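Long-range contact in oligogalacturonate-specific porin KdgM (Dickeya dadantii, PDB 4FQE), which forms a monomeric outer-membrane beta-barrel channel specific for oligogalacturonides and is required for full virulence: residues 26-40 against 56-68. Numbering follows the deposited sequence. Where two conformers were deposited one is given.
Sequences RFANGFGLSSEVKWA and VSNGTEVVASYVY. With OCT (N-octane), chain B; C8E ((hydroxyethyloxy)tri(ethyloxy)octane), chain F; OCT (N-octane), chain C; C8E ((hydroxyethyloxy)tri(ethyloxy)octane), chain H.
Phe31 meets Tyr66 edge to face, its CD2 lying 3.7 Å from Tyr66 CE1 and offset toward the rim of the tyrosine ring, planes at 60°. Their cross-strand pairing puts Phe31 CB over that face (CH-pi, 4.1 Å to the Tyr66 ring centroid), and CG, anti to the backbone N (chi1 -176°), swings the phenyl's CD2 edge onto it. The pair sits where the antiparallel strands 31-40 and 57-66 begin and end, on the outer surface of the barrel. Farther along that surface Leu33, Val62 and Ala64 pack against detergent and n-octane chains, as suits small and branched apolar groups facing lipid.

The other face, toward the barrel interior, is polar. Arg26, bent at chi2 and chi3, grips Ser65 OG end-on with NH1 (3.0 Å) and NH2 (3.2 Å), while Val67 CG2 covers one guanidinium face, 3.4 Å above its centre. NH1 also bonds Gly30 O, which takes Val67 N from the opposite face of its plane; Gly30 has backbone angles that call for glycine, closing a type I turn. Gly32, having no side chain, lets the guanidinium lie close against its backbone.

Midway, Glu36 OE1 and Glu61 OE1 come within 4.1 Å on extended chains, and one water donates to both. Lys38 NZ makes a long salt bridge to Glu61 OE1 (3.6 Å), and stronger partners lie on other strands: Arg20 for Glu36, Arg92 for Glu61, Glu83 for Lys38. This interleaving of opposite charges probably offsets the repulsion between the two carboxylates, giving a charged, hydrated interior wall behind an apolar, membrane-facing surface.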
loop_
_atom_site.group_PDB
_atom_site.type_symbol
_atom_site.label_atom_id
_atom_site.label_comp_id
_atom_site.label_asym_id
_atom_site.label_seq_id
_atom_site.Cartn_x
_atom_site.Cartn_y
_atom_site.Cartn_z
ATOM N N ARG A 26 3.607 12.737 3.972
ATOM C CA ARG A 26 2.600 13.527 3.262
ATOM C C ARG A 26 2.604 14.897 3.911
ATOM O O ARG A 26 2.426 15.012 5.125
ATOM C CB ARG A 26 1.230 12.873 3.398
ATOM C CG ARG A 26 0.056 13.650 2.840
ATOM C CD ARG A 26 -0.185 13.450 1.366
ATOM N NE ARG A 26 -0.284 12.064 0.923
ATOM C CZ ARG A 26 -0.050 11.644 -0.321
ATOM N NH1 ARG A 26 0.336 12.509 -1.288
ATOM N NH2 ARG A 26 -0.176 10.349 -0.616
ATOM N N PHE A 27 2.844 15.924 3.110
ATOM C CA PHE A 27 2.845 17.299 3.566
ATOM C C PHE A 27 1.399 17.793 3.667
ATOM O O PHE A 27 0.499 17.233 3.030
ATOM C CB PHE A 27 3.632 18.196 2.580
ATOM C CG PHE A 27 5.103 17.909 2.543
ATOM C CD1 PHE A 27 5.959 18.487 3.472
ATOM C CD2 PHE A 27 5.637 17.036 1.597
ATOM C CE1 PHE A 27 7.321 18.196 3.468
ATOM C CE2 PHE A 27 6.988 16.739 1.588
ATOM C CZ PHE A 27 7.838 17.318 2.522
ATOM N N ALA A 28 1.186 18.845 4.454
ATOM C CA ALA A 28 -0.163 19.387 4.669
ATOM C C ALA A 28 -0.737 19.954 3.372
ATOM O O ALA A 28 -1.944 19.986 3.209
ATOM C CB ALA A 28 -0.173 20.441 5.780
ATOM N N ASN A 29 0.123 20.384 2.442
ATOM C CA ASN A 29 -0.334 20.813 1.117
ATOM C C ASN A 29 -0.851 19.682 0.217
ATOM O O ASN A 29 -1.348 19.956 -0.876
ATOM C CB ASN A 29 0.775 21.605 0.367
ATOM C CG ASN A 29 2.054 20.799 0.155
ATOM O OD1 ASN A 29 2.031 19.593 -0.090
ATOM N ND2 ASN A 29 3.189 21.479 0.274
ATOM N N GLY A 30 -0.684 18.429 0.628
ATOM C CA GLY A 30 -1.153 17.301 -0.162
ATOM C C GLY A 30 -0.052 16.556 -0.903
ATOM O O GLY A 30 -0.274 15.447 -1.369
ATOM N N PHE A 31 1.130 17.159 -1.023
ATOM C CA PHE A 31 2.234 16.507 -1.748
ATOM C C PHE A 31 2.803 15.384 -0.896
ATOM O O PHE A 31 2.936 15.554 0.325
ATOM C CB PHE A 31 3.335 17.499 -2.066
ATOM C CG PHE A 31 4.456 16.913 -2.908
ATOM C CD1 PHE A 31 5.721 16.721 -2.383
ATOM C CD2 PHE A 31 4.224 16.561 -4.235
ATOM C CE1 PHE A 31 6.737 16.171 -3.171
ATOM C CE2 PHE A 31 5.238 16.036 -5.028
ATOM C CZ PHE A 31 6.480 15.832 -4.498
ATOM N N GLY A 32 3.091 14.244 -1.526
ATOM C CA GLY A 32 3.651 13.105 -0.785
ATOM C C GLY A 32 4.801 12.512 -1.543
ATOM O O GLY A 32 4.832 12.605 -2.776
ATOM N N LEU A 33 5.713 11.889 -0.794
ATOM C CA LEU A 33 6.922 11.293 -1.329
ATOM C C LEU A 33 7.223 10.073 -0.497
ATOM O O LEU A 33 7.142 10.153 0.723
ATOM C CB LEU A 33 8.099 12.253 -1.142
ATOM C CG LEU A 33 9.021 12.614 -2.288
ATOM C CD1 LEU A 33 10.360 13.019 -1.680
ATOM C CD2 LEU A 33 9.208 11.503 -3.328
ATOM N N SER A 34 7.609 8.981 -1.132
ATOM C CA SER A 34 8.068 7.810 -0.394
ATOM C C SER A 34 9.247 7.171 -1.091
ATOM O O SER A 34 9.433 7.363 -2.287
ATOM C CB SER A 34 6.927 6.803 -0.222
ATOM O OG SER A 34 6.556 6.192 -1.437
ATOM N N SER A 35 10.066 6.436 -0.327
ATOM C CA SER A 35 11.163 5.680 -0.920
ATOM C C SER A 35 11.163 4.313 -0.203
ATOM O O SER A 35 10.952 4.260 0.991
ATOM C CB SER A 35 12.485 6.451 -0.712
ATOM O OG SER A 35 13.574 5.829 -1.374
ATOM N N GLU A 36 11.309 3.228 -0.946
ATOM C CA GLU A 36 11.227 1.899 -0.357
ATOM C C GLU A 36 12.402 1.076 -0.859
ATOM O O GLU A 36 12.716 1.122 -2.044
ATOM C CB GLU A 36 9.919 1.209 -0.716
ATOM C CG GLU A 36 9.754 -0.143 -0.062
ATOM C CD GLU A 36 8.367 -0.747 -0.246
ATOM O OE1 GLU A 36 7.529 -0.193 -1.018
ATOM O OE2 GLU A 36 8.113 -1.817 0.389
ATOM N N VAL A 37 13.043 0.344 0.047
ATOM C CA VAL A 37 14.052 -0.624 -0.322
ATOM C C VAL A 37 13.505 -1.998 0.041
ATOM O O VAL A 37 12.836 -2.143 1.068
ATOM C CB VAL A 37 15.409 -0.325 0.348
ATOM C CG1 VAL A 37 15.892 1.039 -0.104
ATOM C CG2 VAL A 37 15.354 -0.420 1.871
ATOM N N LYS A 38 13.726 -2.965 -0.843
ATOM C CA LYS A 38 13.129 -4.285 -0.730
ATOM C C LYS A 38 14.216 -5.299 -0.958
ATOM O O LYS A 38 15.062 -5.093 -1.814
ATOM C CB LYS A 38 12.030 -4.475 -1.797
ATOM C CG LYS A 38 11.019 -3.346 -1.904
ATOM C CD LYS A 38 10.043 -3.553 -3.077
ATOM C CE LYS A 38 9.024 -2.443 -3.147
ATOM N NZ LYS A 38 8.130 -2.506 -4.341
ATOM N N TRP A 39 14.195 -6.372 -0.170
ATOM C CA TRP A 39 15.051 -7.520 -0.395
ATOM C C TRP A 39 14.345 -8.825 -0.084
ATOM O O TRP A 39 13.478 -8.880 0.809
ATOM C CB TRP A 39 16.343 -7.362 0.396
ATOM C CG TRP A 39 16.242 -7.316 1.907
ATOM C CD1 TRP A 39 16.604 -8.317 2.812
ATOM C CD2 TRP A 39 15.834 -6.180 2.748
ATOM N NE1 TRP A 39 16.415 -7.903 4.108
ATOM C CE2 TRP A 39 15.965 -6.630 4.142
ATOM C CE3 TRP A 39 15.377 -4.898 2.501
ATOM C CZ2 TRP A 39 15.632 -5.816 5.215
ATOM C CZ3 TRP A 39 15.057 -4.082 3.593
ATOM C CH2 TRP A 39 15.165 -4.539 4.916
ATOM N N ALA A 40 14.679 -9.874 -0.835
ATOM C CA ALA A 40 13.933 -11.125 -0.831
ATOM C C ALA A 40 14.854 -12.285 -1.135
ATOM O O ALA A 40 15.828 -12.139 -1.897
ATOM C CB ALA A 40 12.792 -11.086 -1.834
ATOM N N VAL A 56 18.583 -14.633 -4.300
ATOM C CA VAL A 56 18.393 -13.338 -3.647
ATOM C C VAL A 56 17.973 -12.263 -4.660
ATOM O O VAL A 56 18.441 -12.259 -5.798
ATOM C CB VAL A 56 19.693 -12.893 -2.934
ATOM C CG1 VAL A 56 19.649 -11.418 -2.553
ATOM C CG2 VAL A 56 19.932 -13.753 -1.707
ATOM N N SER A 57 17.091 -11.356 -4.257
ATOM C CA SER A 57 16.792 -10.191 -5.083
ATOM C C SER A 57 16.662 -8.943 -4.229
ATOM O O SER A 57 16.548 -8.998 -3.001
ATOM C CB SER A 57 15.541 -10.418 -5.935
ATOM O OG SER A 57 14.350 -10.239 -5.189
ATOM N N ASN A 58 16.694 -7.800 -4.895
ATOM C CA ASN A 58 16.572 -6.544 -4.211
ATOM C C ASN A 58 15.995 -5.530 -5.153
ATOM O O ASN A 58 15.991 -5.731 -6.372
ATOM C CB ASN A 58 17.927 -6.064 -3.681
ATOM C CG ASN A 58 18.819 -5.526 -4.778
ATOM O OD1 ASN A 58 18.584 -4.429 -5.300
ATOM N ND2 ASN A 58 19.827 -6.294 -5.153
ATOM N N GLY A 59 15.538 -4.437 -4.581
ATOM C CA GLY A 59 14.877 -3.400 -5.363
ATOM C C GLY A 59 14.628 -2.143 -4.574
ATOM O O GLY A 59 14.762 -2.132 -3.356
ATOM N N THR A 60 14.269 -1.065 -5.287
ATOM C CA THR A 60 13.906 0.170 -4.629
ATOM C C THR A 60 12.781 0.820 -5.395
ATOM O O THR A 60 12.802 0.805 -6.636
ATOM C CB THR A 60 15.060 1.162 -4.532
ATOM O OG1 THR A 60 16.103 0.741 -5.404
ATOM C CG2 THR A 60 15.630 1.230 -3.121
ATOM N N GLU A 61 11.855 1.427 -4.672
ATOM C CA GLU A 61 10.762 2.170 -5.325
ATOM C C GLU A 61 10.619 3.568 -4.755
ATOM O O GLU A 61 10.745 3.780 -3.564
ATOM C CB GLU A 61 9.449 1.405 -5.238
ATOM C CG GLU A 61 8.280 2.058 -5.986
ATOM C CD GLU A 61 7.024 1.213 -5.961
ATOM O OE1 GLU A 61 6.657 0.736 -4.878
ATOM O OE2 GLU A 61 6.392 1.002 -7.028
ATOM N N VAL A 62 10.371 4.538 -5.633
ATOM C CA VAL A 62 10.066 5.886 -5.192
ATOM C C VAL A 62 8.723 6.275 -5.767
ATOM O O VAL A 62 8.386 5.899 -6.888
ATOM C CB VAL A 62 11.149 6.915 -5.607
ATOM C CG1 VAL A 62 11.317 6.939 -7.120
ATOM C CG2 VAL A 62 10.784 8.298 -5.072
ATOM N N VAL A 63 7.949 7.010 -4.978
ATOM C CA VAL A 63 6.592 7.429 -5.356
ATOM C C VAL A 63 6.492 8.902 -5.008
ATOM O O VAL A 63 6.852 9.308 -3.904
ATOM C CB VAL A 63 5.482 6.667 -4.570
ATOM C CG1 VAL A 63 4.055 7.040 -5.043
ATOM C CG2 VAL A 63 5.688 5.154 -4.639
ATOM N N ALA A 64 5.988 9.684 -5.943
ATOM C CA ALA A 64 5.535 11.058 -5.690
ATOM C C ALA A 64 4.048 11.160 -6.024
ATOM O O ALA A 64 3.580 10.530 -6.955
ATOM C CB ALA A 64 6.344 12.048 -6.530
ATOM N N SER A 65 3.292 11.906 -5.218
ATOM C CA SER A 65 1.856 12.071 -5.418
ATOM C C SER A 65 1.349 13.375 -4.833
ATOM O O SER A 65 2.006 14.019 -4.022
ATOM C CB SER A 65 1.046 10.918 -4.792
ATOM O OG SER A 65 1.383 10.744 -3.414
ATOM N N TYR A 66 0.139 13.745 -5.266
ATOM C CA TYR A 66 -0.621 14.844 -4.655
ATOM C C TYR A 66 -1.992 14.275 -4.243
ATOM O O TYR A 66 -2.655 13.636 -5.052
ATOM C CB TYR A 66 -0.820 15.999 -5.656
ATOM C CG TYR A 66 -0.006 17.258 -5.396
ATOM C CD1 TYR A 66 1.079 17.610 -6.230
ATOM C CD2 TYR A 66 -0.298 18.100 -4.319
ATOM C CE1 TYR A 66 1.841 18.755 -6.001
ATOM C CE2 TYR A 66 0.481 19.235 -4.062
ATOM C CZ TYR A 66 1.538 19.568 -4.919
ATOM O OH TYR A 66 2.293 20.699 -4.691
ATOM N N VAL A 67 -2.446 14.536 -3.021
ATOM C CA VAL A 67 -3.833 14.268 -2.700
ATOM C C VAL A 67 -4.593 15.578 -2.810
ATOM O O VAL A 67 -4.278 16.539 -2.119
ATOM C CB VAL A 67 -4.054 13.684 -1.294
ATOM C CG1 VAL A 67 -5.552 13.473 -1.078
ATOM C CG2 VAL A 67 -3.328 12.343 -1.103
ATOM N N TYR A 68 -5.581 15.597 -3.690
ATOM C CA TYR A 68 -6.433 16.778 -3.913
ATOM C C TYR A 68 -7.794 16.518 -3.268
ATOM O O TYR A 68 -8.534 15.644 -3.724
ATOM C CB TYR A 68 -6.588 17.017 -5.419
ATOM C CG TYR A 68 -5.265 17.376 -6.140
ATOM C CD1 TYR A 68 -4.620 18.601 -5.901
ATOM C CD2 TYR A 68 -4.671 16.500 -7.063
ATOM C CE1 TYR A 68 -3.438 18.934 -6.546
ATOM C CE2 TYR A 68 -3.467 16.832 -7.721
ATOM C CZ TYR A 68 -2.868 18.048 -7.465
ATOM O OH TYR A 68 -1.697 18.400 -8.101
HETATM C C1 OCT B . 14.134 10.077 -2.862
HETATM C C2 OCT B . 12.807 10.194 -2.127
HETATM C C3 OCT B . 13.010 10.123 -0.610
HETATM C C4 OCT B . 11.703 10.046 0.190
HETATM C C5 OCT B . 11.904 10.370 1.669
HETATM C C6 OCT B . 10.576 10.635 2.385
HETATM C C7 OCT B . 10.692 11.790 3.369
HETATM C C8 OCT B . 10.610 13.113 2.646
HETATM C C1 C8E F . 8.529 14.216 -8.388
HETATM C C2 C8E F . 8.893 13.230 -9.483
HETATM C C3 C8E F . 9.409 11.863 -8.999
HETATM C C4 C8E F . 10.298 11.932 -7.768
HETATM C C5 C8E F . 11.451 10.932 -7.808
HETATM C C6 C8E F . 12.478 11.288 -6.733
HETATM C C7 C8E F . 13.704 10.360 -6.726
HETATM C C8 C8E F . 14.895 10.934 -7.502
HETATM O O9 C8E F . 16.119 10.307 -7.108
HETATM C C10 C8E F . 16.991 9.899 -8.172
HETATM C C11 C8E F . 18.407 9.735 -7.628
HETATM O O12 C8E F . 18.784 8.352 -7.570
HETATM C C13 C8E F . 19.329 7.939 -6.307
HETATM C C14 C8E F . 20.056 6.593 -6.417
HETATM O O15 C8E F . 19.507 5.781 -7.473
HETATM C C16 C8E F . 19.080 4.470 -7.082
HETATM C C17 C8E F . 17.962 3.981 -8.007
HETATM O O18 C8E F . 16.730 4.620 -7.646
HETATM C C19 C8E F . 15.614 3.753 -7.415
HETATM C C20 C8E F . 14.410 4.175 -8.254
HETATM O O21 C8E F . 14.806 5.032 -9.331
HETATM C C1 OCT C . 14.908 14.178 -1.234
HETATM C C2 OCT C . 14.924 15.246 -0.162
HETATM C C3 OCT C . 13.510 15.614 0.278
HETATM C C4 OCT C . 12.661 15.988 -0.935
HETATM C C5 OCT C . 11.438 16.819 -0.559
HETATM C C6 OCT C . 10.960 17.644 -1.751
HETATM C C7 OCT C . 10.163 18.833 -1.256
HETATM C C8 OCT C . 8.886 18.346 -0.613
HETATM C C1 C8E H . -3.050 5.861 -14.112
HETATM C C2 C8E H . -2.906 6.889 -15.204
HETATM C C3 C8E H . -3.655 8.148 -14.796
HETATM C C4 C8E H . -3.073 8.761 -13.529
HETATM C C5 C8E H . -2.366 10.074 -13.795
HETATM C C6 C8E H . -0.945 9.805 -14.266
HETATM C C7 C8E H . 0.081 10.065 -13.174
HETATM C C8 C8E H . 1.497 10.095 -13.747
HETATM O O9 C8E H . 1.860 11.435 -14.092
HETATM C C10 C8E H . 3.159 11.544 -14.685
HETATM C C11 C8E H . 3.829 12.834 -14.209
HETATM O O12 C8E H . 4.774 12.588 -13.169
HETATM C C13 C8E H . 5.048 13.714 -12.328
HETATM C C14 C8E H . 4.068 13.758 -11.153
HETATM O O15 C8E H . 4.726 13.903 -9.886
HETATM C C16 C8E H . 4.081 14.793 -8.955
HETATM C C17 C8E H . 2.910 14.148 -8.223
HETATM O O18 C8E H . 1.684 14.421 -8.915
HETATM C C19 C8E H . 1.121 13.285 -9.566
HETATM C C20 C8E H . 0.755 13.616 -11.005
HETATM O O21 C8E H . 1.235 12.606 -11.898
HETATM O O HOH W 1 8.167 4.089 -2.244
HETATM O O HOH W 2 6.969 1.963 -2.333
#